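Local structure of probable porin (Pseudomonas aeruginosa, 4FT6) at residues 62-67 and 99-104; 122-127 and 283-288; 292-297 and 368-373. The protein probably forms an outer membrane channel of the OprD porin family that lets small solutes diffuse across the outer membrane. All coordinates share one frame; numbering follows the deposited sequence.

Interaction 1: residues 62-67 and 99-104; sequences VELIGQ and LGVAPK. With C8E ((hydroxyethyloxy)tri(ethyloxy)octane), chain D; DMU (decyl-beta-D-maltopyranoside), chain F.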
loop_
_atom_site.group_PDB
_atom_site.type_symbol
_atom_site.label_atom_id
_atom_site.label_comp_id
_atom_site.label_asym_id
_atom_site.label_seq_id
_atom_site.Cartn_x
_atom_site.Cartn_y
_atom_site.Cartn_z
ATOM N N VAL A 62 -11.486 -10.285 20.058
ATOM C CA VAL A 62 -10.298 -9.467 20.184
ATOM C C VAL A 62 -9.193 -9.996 19.296
ATOM O O VAL A 62 -9.050 -11.210 19.118
ATOM C CB VAL A 62 -9.842 -9.321 21.665
ATOM C CG1 VAL A 62 -9.322 -10.650 22.227
ATOM C CG2 VAL A 62 -8.805 -8.213 21.787
ATOM N N GLU A 63 -8.438 -9.066 18.723
ATOM C CA GLU A 63 -7.344 -9.388 17.824
ATOM C C GLU A 63 -6.038 -8.794 18.363
ATOM O O GLU A 63 -6.052 -7.868 19.173
ATOM C CB GLU A 63 -7.647 -8.864 16.415
ATOM C CG GLU A 63 -8.822 -9.558 15.760
ATOM C CD GLU A 63 -9.006 -9.203 14.279
ATOM O OE1 GLU A 63 -8.300 -8.307 13.746
ATOM O OE2 GLU A 63 -9.881 -9.840 13.649
ATOM N N LEU A 64 -4.912 -9.325 17.909
ATOM C CA LEU A 64 -3.612 -8.860 18.364
ATOM C C LEU A 64 -2.683 -8.783 17.162
ATOM O O LEU A 64 -2.643 -9.709 16.340
ATOM C CB LEU A 64 -3.042 -9.841 19.390
ATOM C CG LEU A 64 -1.930 -9.360 20.316
ATOM C CD1 LEU A 64 -2.509 -8.454 21.385
ATOM C CD2 LEU A 64 -1.231 -10.544 20.955
ATOM N N ILE A 65 -1.958 -7.676 17.034
ATOM C CA ILE A 65 -0.933 -7.579 16.005
ATOM C C ILE A 65 0.431 -7.354 16.654
ATOM O O ILE A 65 0.628 -6.389 17.402
ATOM C CB ILE A 65 -1.242 -6.466 14.987
ATOM C CG1 ILE A 65 -2.635 -6.689 14.389
ATOM C CG2 ILE A 65 -0.175 -6.436 13.897
ATOM C CD1 ILE A 65 -3.060 -5.654 13.369
ATOM N N GLY A 66 1.362 -8.265 16.396
ATOM C CA GLY A 66 2.683 -8.181 16.990
ATOM C C GLY A 66 3.723 -8.051 15.892
ATOM O O GLY A 66 3.664 -8.759 14.864
ATOM N N GLN A 67 4.683 -7.152 16.102
ATOM C CA GLN A 67 5.741 -6.932 15.121
ATOM C C GLN A 67 7.129 -7.048 15.758
ATOM O O GLN A 67 7.333 -6.649 16.904
ATOM C CB GLN A 67 5.571 -5.555 14.476
ATOM C CG GLN A 67 4.212 -5.305 13.854
ATOM C CD GLN A 67 4.141 -3.961 13.149
ATOM O OE1 GLN A 67 5.026 -3.608 12.371
ATOM N NE2 GLN A 67 3.094 -3.200 13.425
ATOM N N LEU A 99 3.409 -3.996 19.593
ATOM C CA LEU A 99 2.327 -4.882 19.949
ATOM C C LEU A 99 1.075 -4.048 20.152
ATOM O O LEU A 99 1.048 -3.149 20.992
ATOM C CB LEU A 99 2.676 -5.634 21.225
ATOM C CG LEU A 99 1.731 -6.739 21.706
ATOM C CD1 LEU A 99 1.443 -7.709 20.569
ATOM C CD2 LEU A 99 2.339 -7.473 22.923
ATOM N N GLY A 100 0.050 -4.319 19.358
ATOM C CA GLY A 100 -1.213 -3.632 19.532
ATOM C C GLY A 100 -2.380 -4.596 19.630
ATOM O O GLY A 100 -2.451 -5.595 18.896
ATOM N N VAL A 101 -3.300 -4.300 20.539
ATOM C CA VAL A 101 -4.501 -5.110 20.674
ATOM C C VAL A 101 -5.622 -4.455 19.860
ATOM O O VAL A 101 -5.556 -3.264 19.560
ATOM C CB VAL A 101 -4.915 -5.238 22.157
ATOM C CG1 VAL A 101 -5.609 -3.960 22.628
ATOM C CG2 VAL A 101 -5.830 -6.420 22.352
ATOM N N ALA A 102 -6.640 -5.226 19.485
ATOM C CA ALA A 102 -7.768 -4.684 18.718
ATOM C C ALA A 102 -9.096 -5.369 19.024
ATOM O O ALA A 102 -9.431 -6.397 18.427
ATOM C CB ALA A 102 -7.482 -4.710 17.201
ATOM N N PRO A 103 -9.864 -4.790 19.953
ATOM C CA PRO A 103 -11.172 -5.377 20.257
ATOM C C PRO A 103 -12.090 -5.220 19.060
ATOM O O PRO A 103 -11.856 -4.335 18.233
ATOM C CB PRO A 103 -11.678 -4.540 21.444
ATOM C CG PRO A 103 -10.883 -3.249 21.397
ATOM C CD PRO A 103 -9.544 -3.628 20.806
ATOM N N LYS A 104 -13.110 -6.067 18.965
ATOM C CA LYS A 104 -14.041 -6.012 17.844
ATOM C C LYS A 104 -15.457 -6.421 18.264
ATOM O O LYS A 104 -15.633 -7.338 19.072
ATOM C CB LYS A 104 -13.540 -6.883 16.685
ATOM C CG LYS A 104 -13.280 -8.342 17.053
ATOM C CD LYS A 104 -12.878 -9.174 15.837
ATOM C CE LYS A 104 -12.744 -10.654 16.212
ATOM N NZ LYS A 104 -12.193 -11.481 15.103
HETATM C C1 C8E D . -2.780 -0.261 19.700
HETATM C C2 C8E D . -3.443 -1.080 20.815
HETATM C C3 C8E D . -2.944 -0.674 22.206
HETATM C C4 C8E D . -1.923 -1.640 22.803
HETATM C C5 C8E D . -2.567 -2.547 23.848
HETATM C C6 C8E D . -1.592 -3.430 24.618
HETATM C C7 C8E D . -1.685 -4.907 24.242
HETATM C C8 C8E D . -1.226 -5.778 25.413
HETATM O O9 C8E D . -1.609 -7.136 25.302
HETATM C C10 C8E D . -0.646 -7.960 24.675
HETATM C C11 C8E D . -0.212 -9.106 25.591
HETATM O O12 C8E D . -1.310 -9.842 26.092
HETATM C C13 C8E D . -0.993 -11.185 26.403
HETATM C C14 C8E D . -2.248 -12.052 26.428
HETATM O O15 C8E D . -2.339 -12.849 25.264
HETATM C C1 DMU F . 4.941 -1.011 21.783
HETATM C C2 DMU F . 4.930 0.528 21.437
HETATM C C3 DMU F . 6.065 1.375 22.314
HETATM C C4 DMU F . 7.352 0.498 22.542
HETATM O O5 DMU F . 6.986 -0.769 22.998
HETATM C C6 DMU F . 6.347 -1.504 21.987
HETATM O O7 DMU F . 6.349 2.762 21.868
HETATM O O16 DMU F . 6.421 -2.900 22.254
HETATM C C18 DMU F . 7.649 -3.424 22.706
HETATM C C19 DMU F . 7.535 -4.897 23.092
HETATM C C22 DMU F . 6.747 -5.655 22.033
HETATM C C25 DMU F . 6.348 -7.017 22.594
HETATM C C28 DMU F . 6.936 -8.108 21.702
HETATM C C31 DMU F . 5.835 -8.657 20.801
HETATM C C34 DMU F . 6.466 -9.003 19.468
HETATM C C37 DMU F . 5.849 -10.264 18.912
HETATM C C40 DMU F . 6.260 -10.427 17.470
HETATM C C43 DMU F . 6.221 -11.887 17.133
HETATM O O49 DMU F . 4.325 -1.634 20.733
HETATM O O55 DMU F . 3.579 1.105 21.261
HETATM C C57 DMU F . 8.174 1.192 23.559
HETATM O O61 DMU F . 7.392 1.303 24.700
HETATM C C5 DMU F . 5.091 4.580 20.915
HETATM C C7 DMU F . 5.697 5.785 21.523
HETATM C C8 DMU F . 5.298 5.853 23.063
HETATM C C9 DMU F . 4.172 4.765 23.386
HETATM O O1 DMU F . 4.739 3.538 23.156
HETATM C C10 DMU F . 5.101 3.375 21.834
HETATM O O2 DMU F . 6.496 5.764 23.942
HETATM O O3 DMU F . 3.793 4.840 20.534
HETATM O O4 DMU F . 5.397 6.911 20.766
HETATM C C11 DMU F . 3.588 4.764 24.777
HETATM O O6 DMU F . 2.714 3.686 24.892
#

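Interaction 2: residues 122-127 and 283-288; sequences PILLRN and AGTSTP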
loop_
_atom_site.group_PDB
_atom_site.type_symbol
_atom_site.label_atom_id
_atom_site.label_comp_id
_atom_site.label_asym_id
_atom_site.label_seq_id
_atom_site.Cartn_x
_atom_site.Cartn_y
_atom_site.Cartn_z
ATOM N N PRO A 122 -9.265 2.894 -0.212
ATOM C CA PRO A 122 -8.840 3.651 -1.400
ATOM C C PRO A 122 -8.377 5.035 -0.983
ATOM O O PRO A 122 -7.567 5.687 -1.648
ATOM C CB PRO A 122 -10.140 3.761 -2.235
ATOM C CG PRO A 122 -11.100 2.737 -1.646
ATOM C CD PRO A 122 -10.729 2.694 -0.193
ATOM N N ILE A 123 -8.915 5.459 0.151
ATOM C CA ILE A 123 -8.681 6.768 0.718
ATOM C C ILE A 123 -7.588 6.692 1.806
ATOM O O ILE A 123 -7.104 7.709 2.316
ATOM C CB ILE A 123 -10.032 7.319 1.269
ATOM C CG1 ILE A 123 -10.161 8.787 0.921
ATOM C CG2 ILE A 123 -10.276 6.989 2.778
ATOM C CD1 ILE A 123 -10.200 8.988 -0.554
ATOM N N LEU A 124 -7.195 5.473 2.155
ATOM C CA LEU A 124 -6.227 5.269 3.231
ATOM C C LEU A 124 -5.721 3.842 3.128
ATOM O O LEU A 124 -6.289 2.919 3.733
ATOM C CB LEU A 124 -6.840 5.514 4.627
ATOM C CG LEU A 124 -5.845 5.380 5.794
ATOM C CD1 LEU A 124 -4.920 6.582 5.856
ATOM C CD2 LEU A 124 -6.539 5.196 7.129
ATOM N N LEU A 125 -4.667 3.670 2.340
ATOM C CA LEU A 125 -4.131 2.355 2.018
ATOM C C LEU A 125 -2.866 2.128 2.837
ATOM O O LEU A 125 -1.844 2.790 2.570
ATOM C CB LEU A 125 -3.768 2.320 0.534
ATOM C CG LEU A 125 -4.185 1.104 -0.286
ATOM C CD1 LEU A 125 -3.316 0.957 -1.549
ATOM C CD2 LEU A 125 -4.123 -0.130 0.583
ATOM N N ARG A 126 -2.896 1.207 3.810
ATOM C CA ARG A 126 -1.704 1.000 4.652
ATOM C C ARG A 126 -0.500 0.495 3.839
ATOM O O ARG A 126 -0.631 -0.407 3.013
ATOM C CB ARG A 126 -1.996 0.113 5.888
ATOM C CG ARG A 126 -2.265 -1.380 5.647
ATOM C CD ARG A 126 -0.988 -2.206 5.616
ATOM N NE ARG A 126 -1.003 -3.041 4.419
ATOM C CZ ARG A 126 -1.218 -4.348 4.433
ATOM N NH1 ARG A 126 -1.393 -4.977 5.586
ATOM N NH2 ARG A 126 -1.239 -5.022 3.301
ATOM N N ASN A 127 0.670 1.080 4.067
ATOM C CA ASN A 127 1.864 0.642 3.354
ATOM C C ASN A 127 2.405 -0.715 3.817
ATOM O O ASN A 127 2.517 -0.960 5.016
ATOM C CB ASN A 127 2.975 1.675 3.517
ATOM C CG ASN A 127 4.157 1.400 2.606
ATOM O OD1 ASN A 127 5.020 0.559 2.905
ATOM N ND2 ASN A 127 4.200 2.102 1.484
ATOM N N ALA A 283 0.830 10.533 5.176
ATOM C CA ALA A 283 2.272 10.256 5.207
ATOM C C ALA A 283 2.570 8.756 5.281
ATOM O O ALA A 283 2.078 8.069 6.179
ATOM C CB ALA A 283 2.929 10.978 6.385
ATOM N N GLY A 284 3.367 8.253 4.337
ATOM C CA GLY A 284 3.867 6.887 4.406
ATOM C C GLY A 284 2.902 5.874 3.827
ATOM O O GLY A 284 3.198 4.680 3.724
ATOM N N THR A 285 1.735 6.352 3.433
ATOM C CA THR A 285 0.668 5.469 2.998
ATOM C C THR A 285 0.845 5.127 1.521
ATOM O O THR A 285 1.601 5.799 0.805
ATOM C CB THR A 285 -0.690 6.158 3.234
ATOM O OG1 THR A 285 -1.700 5.188 3.519
ATOM C CG2 THR A 285 -1.086 7.012 2.044
ATOM N N SER A 286 0.160 4.086 1.057
ATOM C CA SER A 286 0.172 3.749 -0.365
ATOM C C SER A 286 -1.067 4.364 -1.023
ATOM O O SER A 286 -1.886 4.970 -0.337
ATOM C CB SER A 286 0.166 2.230 -0.546
ATOM O OG SER A 286 1.316 1.796 -1.243
ATOM N N THR A 287 -1.199 4.219 -2.343
ATOM C CA THR A 287 -2.381 4.701 -3.062
ATOM C C THR A 287 -2.835 3.681 -4.083
ATOM O O THR A 287 -2.061 2.821 -4.482
ATOM C CB THR A 287 -2.135 6.039 -3.781
ATOM O OG1 THR A 287 -1.166 5.859 -4.824
ATOM C CG2 THR A 287 -1.673 7.112 -2.788
ATOM N N PRO A 288 -4.100 3.769 -4.512
ATOM C CA PRO A 288 -4.507 2.825 -5.562
ATOM C C PRO A 288 -4.217 3.353 -6.967
ATOM O O PRO A 288 -4.723 2.752 -7.924
ATOM C CB PRO A 288 -6.017 2.730 -5.377
ATOM C CG PRO A 288 -6.397 4.135 -4.831
ATOM C CD PRO A 288 -5.242 4.488 -3.904
#

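Interaction 3: residues 292-297 and 368-373; sequences DIQVRN and RNAMLR. With C8E ((hydroxyethyloxy)tri(ethyloxy)octane), chain E.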
loop_
_atom_site.group_PDB
_atom_site.type_symbol
_atom_site.label_atom_id
_atom_site.label_comp_id
_atom_site.label_asym_id
_atom_site.label_seq_id
_atom_site.Cartn_x
_atom_site.Cartn_y
_atom_site.Cartn_z
ATOM N N ASP A 292 1.434 3.834 -9.125
ATOM C CA ASP A 292 2.076 3.791 -7.818
ATOM C C ASP A 292 2.898 2.515 -7.811
ATOM O O ASP A 292 2.417 1.448 -7.432
ATOM C CB ASP A 292 1.066 3.782 -6.672
ATOM C CG ASP A 292 1.724 3.967 -5.316
ATOM O OD1 ASP A 292 2.931 3.626 -5.172
ATOM O OD2 ASP A 292 1.031 4.452 -4.392
ATOM N N ILE A 293 4.135 2.617 -8.277
ATOM C CA ILE A 293 4.921 1.422 -8.520
ATOM C C ILE A 293 6.156 1.380 -7.621
ATOM O O ILE A 293 6.174 2.022 -6.576
ATOM C CB ILE A 293 5.243 1.248 -10.033
ATOM C CG1 ILE A 293 6.083 2.411 -10.536
ATOM C CG2 ILE A 293 3.955 1.141 -10.843
ATOM C CD1 ILE A 293 6.314 2.378 -11.989
ATOM N N GLN A 294 7.181 0.632 -8.021
ATOM C CA GLN A 294 8.216 0.209 -7.079
ATOM C C GLN A 294 8.937 1.336 -6.326
ATOM O O GLN A 294 9.039 1.277 -5.109
ATOM C CB GLN A 294 9.222 -0.741 -7.754
ATOM C CG GLN A 294 10.095 -1.511 -6.763
ATOM C CD GLN A 294 10.991 -2.524 -7.435
ATOM O OE1 GLN A 294 10.660 -3.051 -8.500
ATOM N NE2 GLN A 294 12.137 -2.807 -6.816
ATOM N N VAL A 295 9.417 2.355 -7.032
ATOM C CA VAL A 295 10.208 3.407 -6.384
ATOM C C VAL A 295 9.556 4.790 -6.434
ATOM O O VAL A 295 9.812 5.641 -5.581
ATOM C CB VAL A 295 11.659 3.486 -6.951
ATOM C CG1 VAL A 295 11.946 2.305 -7.891
ATOM C CG2 VAL A 295 11.900 4.815 -7.647
ATOM N N ARG A 296 8.713 5.000 -7.435
ATOM C CA ARG A 296 8.073 6.290 -7.656
ATOM C C ARG A 296 6.584 6.081 -7.997
ATOM O O ARG A 296 6.194 5.013 -8.507
ATOM C CB ARG A 296 8.792 7.021 -8.792
ATOM C CG ARG A 296 8.355 8.447 -8.999
ATOM C CD ARG A 296 9.138 9.103 -10.099
ATOM N NE ARG A 296 8.334 10.135 -10.748
ATOM C CZ ARG A 296 8.092 11.326 -10.216
ATOM N NH1 ARG A 296 8.588 11.631 -9.024
ATOM N NH2 ARG A 296 7.351 12.208 -10.868
ATOM N N ASN A 297 5.749 7.082 -7.711
ATOM C CA ASN A 297 4.308 6.942 -7.932
ATOM C C ASN A 297 3.717 7.979 -8.918
ATOM O O ASN A 297 2.501 8.020 -9.160
ATOM C CB ASN A 297 3.542 6.904 -6.590
ATOM C CG ASN A 297 3.605 8.218 -5.853
ATOM O OD1 ASN A 297 4.193 9.188 -6.339
ATOM N ND2 ASN A 297 2.978 8.274 -4.689
ATOM N N ARG A 368 12.571 -8.262 -6.865
ATOM C CA ARG A 368 12.025 -7.078 -7.512
ATOM C C ARG A 368 13.142 -6.144 -7.935
ATOM O O ARG A 368 13.988 -5.745 -7.118
ATOM C CB ARG A 368 11.036 -6.358 -6.598
ATOM C CG ARG A 368 9.977 -7.295 -6.027
ATOM C CD ARG A 368 9.039 -6.592 -5.073
ATOM N NE ARG A 368 8.427 -5.425 -5.701
ATOM C CZ ARG A 368 7.617 -4.571 -5.087
ATOM N NH1 ARG A 368 7.293 -4.739 -3.809
ATOM N NH2 ARG A 368 7.135 -3.540 -5.764
ATOM N N ASN A 369 13.133 -5.804 -9.222
ATOM C CA ASN A 369 14.173 -4.977 -9.812
ATOM C C ASN A 369 13.568 -3.749 -10.485
ATOM O O ASN A 369 12.565 -3.866 -11.193
ATOM C CB ASN A 369 14.963 -5.797 -10.838
ATOM C CG ASN A 369 16.198 -5.088 -11.312
ATOM O OD1 ASN A 369 16.143 -4.256 -12.211
ATOM N ND2 ASN A 369 17.330 -5.410 -10.706
ATOM N N ALA A 370 14.161 -2.574 -10.271
ATOM C CA ALA A 370 13.623 -1.352 -10.876
ATOM C C ALA A 370 14.695 -0.375 -11.320
ATOM O O ALA A 370 15.693 -0.176 -10.623
ATOM C CB ALA A 370 12.662 -0.665 -9.942
ATOM N N MET A 371 14.469 0.234 -12.482
ATOM C CA MET A 371 15.305 1.316 -12.962
ATOM C C MET A 371 14.452 2.569 -13.009
ATOM O O MET A 371 13.312 2.530 -13.484
ATOM C CB MET A 371 15.822 1.027 -14.378
ATOM C CG MET A 371 16.841 -0.100 -14.499
ATOM S SD MET A 371 17.611 -0.123 -16.137
ATOM C CE MET A 371 18.819 -1.429 -15.948
ATOM N N LEU A 372 15.000 3.680 -12.536
ATOM C CA LEU A 372 14.309 4.954 -12.645
ATOM C C LEU A 372 15.285 5.988 -13.173
ATOM O O LEU A 372 16.406 6.113 -12.664
ATOM C CB LEU A 372 13.772 5.396 -11.286
ATOM C CG LEU A 372 13.228 6.825 -11.291
ATOM C CD1 LEU A 372 11.896 6.854 -12.004
ATOM C CD2 LEU A 372 13.106 7.378 -9.879
ATOM N N ARG A 373 14.879 6.706 -14.215
ATOM C CA ARG A 373 15.673 7.824 -14.710
ATOM C C ARG A 373 14.756 9.024 -14.891
ATOM O O ARG A 373 13.565 8.868 -15.202
ATOM C CB ARG A 373 16.372 7.480 -16.028
ATOM C CG ARG A 373 17.212 6.222 -15.970
ATOM C CD ARG A 373 18.522 6.448 -15.240
ATOM N NE ARG A 373 19.333 5.227 -15.198
ATOM C CZ ARG A 373 19.314 4.341 -14.205
ATOM N NH1 ARG A 373 18.530 4.531 -13.153
ATOM N NH2 ARG A 373 20.087 3.269 -14.267
HETATM C C1 C8E E . 20.764 -4.262 -16.469
HETATM C C2 C8E E . 19.511 -5.113 -16.641
HETATM C C3 C8E E . 18.806 -5.343 -15.301
HETATM C C4 C8E E . 18.956 -6.785 -14.825
HETATM C C5 C8E E . 17.619 -7.527 -14.756
HETATM C C6 C8E E . 16.683 -7.146 -15.899
HETATM C C7 C8E E . 15.483 -8.085 -16.032
HETATM C C8 C8E E . 15.845 -9.569 -16.042
HETATM O O9 C8E E . 14.683 -10.353 -15.843
HETATM C C10 C8E E . 14.259 -11.072 -16.983
HETATM C C11 C8E E . 13.042 -11.942 -16.654
HETATM O O12 C8E E . 11.882 -11.144 -16.518
HETATM C C13 C8E E . 10.887 -11.417 -17.485
#

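Interaction 1: residues 62-67 and 99-104
E63 and K104 reach across neighbouring strands at about a right angle to one another, and their charged ends meet as a salt bridge, K104 NZ to E63 OE2 at 3.2 Å. The carboxylate presents the anti lone pair of OE2, the one turned away from OE1. K104 places CG between its backbone N and carbonyl carbon (chi1 56°) and then runs straight out to NZ, passing V62 N and ending beside OE2. NZ is shared: it also donates to S51 O and lies in cation-pi contact with Y53. On the same side A102 CB sits beside E63 CB at 4.2 Å. These two antiparallel strands belong to the wall of the transmembrane beta-barrel of an OprD-family porin, so side chains alternate between the barrel interior and the lipid-facing outside. V62, L64, L99 and V101 point outward. There V62 and V101 approach obliquely, each through its CG2, the branch anti to the backbone N, with the two methyls 3.5 Å apart. The L64 branch point meets L99 aslant, CG to CD1 3.8 Å, while L64 CD1 turns the other way to V101 CG2. Detergent probably stands in for lipid here: the chain-D C8E runs from the far edge of strand 99-104, beside G100 and V101, across V101 CG1 to L99 CD2, which its C10 approaches to 3.5 Å. The backbone grips by two pairs of bonds. In one, I65 N meets G100 O at 2.8 Å and nearly straight, 175° at the hydrogen, and G100 N returns the bond to I65 O; in the other, E63 N and A102 N exchange bonds with A102 O and E63 O. L99 N, turned away from strand 62-67, donates to maltoside O49 of DMU at 2.8 Å.

Interaction 2: residues 122-127 and 283-288
L125 and T285 meet through hydrogen bonds that converge on a single carbonyl. L125 O accepts from S286 N at 2.8 Å, a donor lying in the carbonyl plane, and from T285 OG1 at 2.6 Å, which comes from well above that plane. Two donors arriving from different directions hold the L125 peptide in place against residues 285-286. The other contacts are van der Waals. L125 lays its side chain along the partner backbone, CB against S286 O and CD1 against T287 O at 3.7 Å, with CD1 also near S286 CB. Farther along, P288 turns its CD and CG to the P122 carbonyl, CD to O 3.5 Å. At the other end N127 rests its CB and amide on G284 O; with CG anti to the backbone N (chi1 -170°), the amide is carried on past that carbonyl, and its OD1 is bonded by G129 N and R162 NH1. G284 has a positive phi (85°), a conformation that favours glycine. Both segments lie close to the centre of the chain, within the barrel, consistent with the inward-folded loops that narrow the channel in OprD-family porins.

Interaction 3: residues 292-297 and 368-373
Against the inner face of the barrel wall, Q294 and V295 of the long loop joining strands 264-274 and 304-313 pack on R368, A370 and L372, the inward residues of strand 364-374. This is consistent with the inward-folded loops of OprD-family porins. Q294 stretches out fully, CG anti to its backbone N (chi1 -164°), and brings its amide over the strand: CD lies 3.5 Å from A370 CB, and NE2 makes a weak hydrogen bond of 3.5 Å to R368 O. The Q294 and R368 side chains run antiparallel alongside one another, and R368 NH2 lies 3.7 Å from Q294 CG, its guanidinium plane turned 51° from the amide. V295 divides its methyls between two neighbours on the strand, CG1 to A370 CB at 3.7 Å and CG2 to L372 CD2 at 3.6 Å, the valine and leucine crossing at a slant. R296 passes L372 at about a right angle, touching CD1 with its CD, while its NH2 goes on to a salt bridge with E303. The loop backbone is itself tied to strand 342-354, next to 364-374 in the wall, Q294 N to D348 OD2 and V295 N to E346 OE2. On the outer surface of strand 364-374, M371 points away from the loop and its CE meets C1 of the chain-E C8E at 3.5 Å.

How the interactions relate
Interactions 1 and 3 lie on opposite sides of the chain's centre, about 33 Å apart between centres; both use barrel-wall strands and both meet detergent on the outside. Interaction 2 lies within the barrel, its centre about 20 Å from that of interaction 1 and 17 Å from that of interaction 3. Residues 283-288 and 292-297 belong to the same loop, which therefore meets residues 122-127 at one place and the inner wall at another. Within this loop the two segments are also linked to each other: T287 OG1 and D292 OD2 are 2.6 Å apart, a probable hydrogen bond. Interaction 1 touches neither of the others, its nearest atoms being about 8 Å from interaction 2.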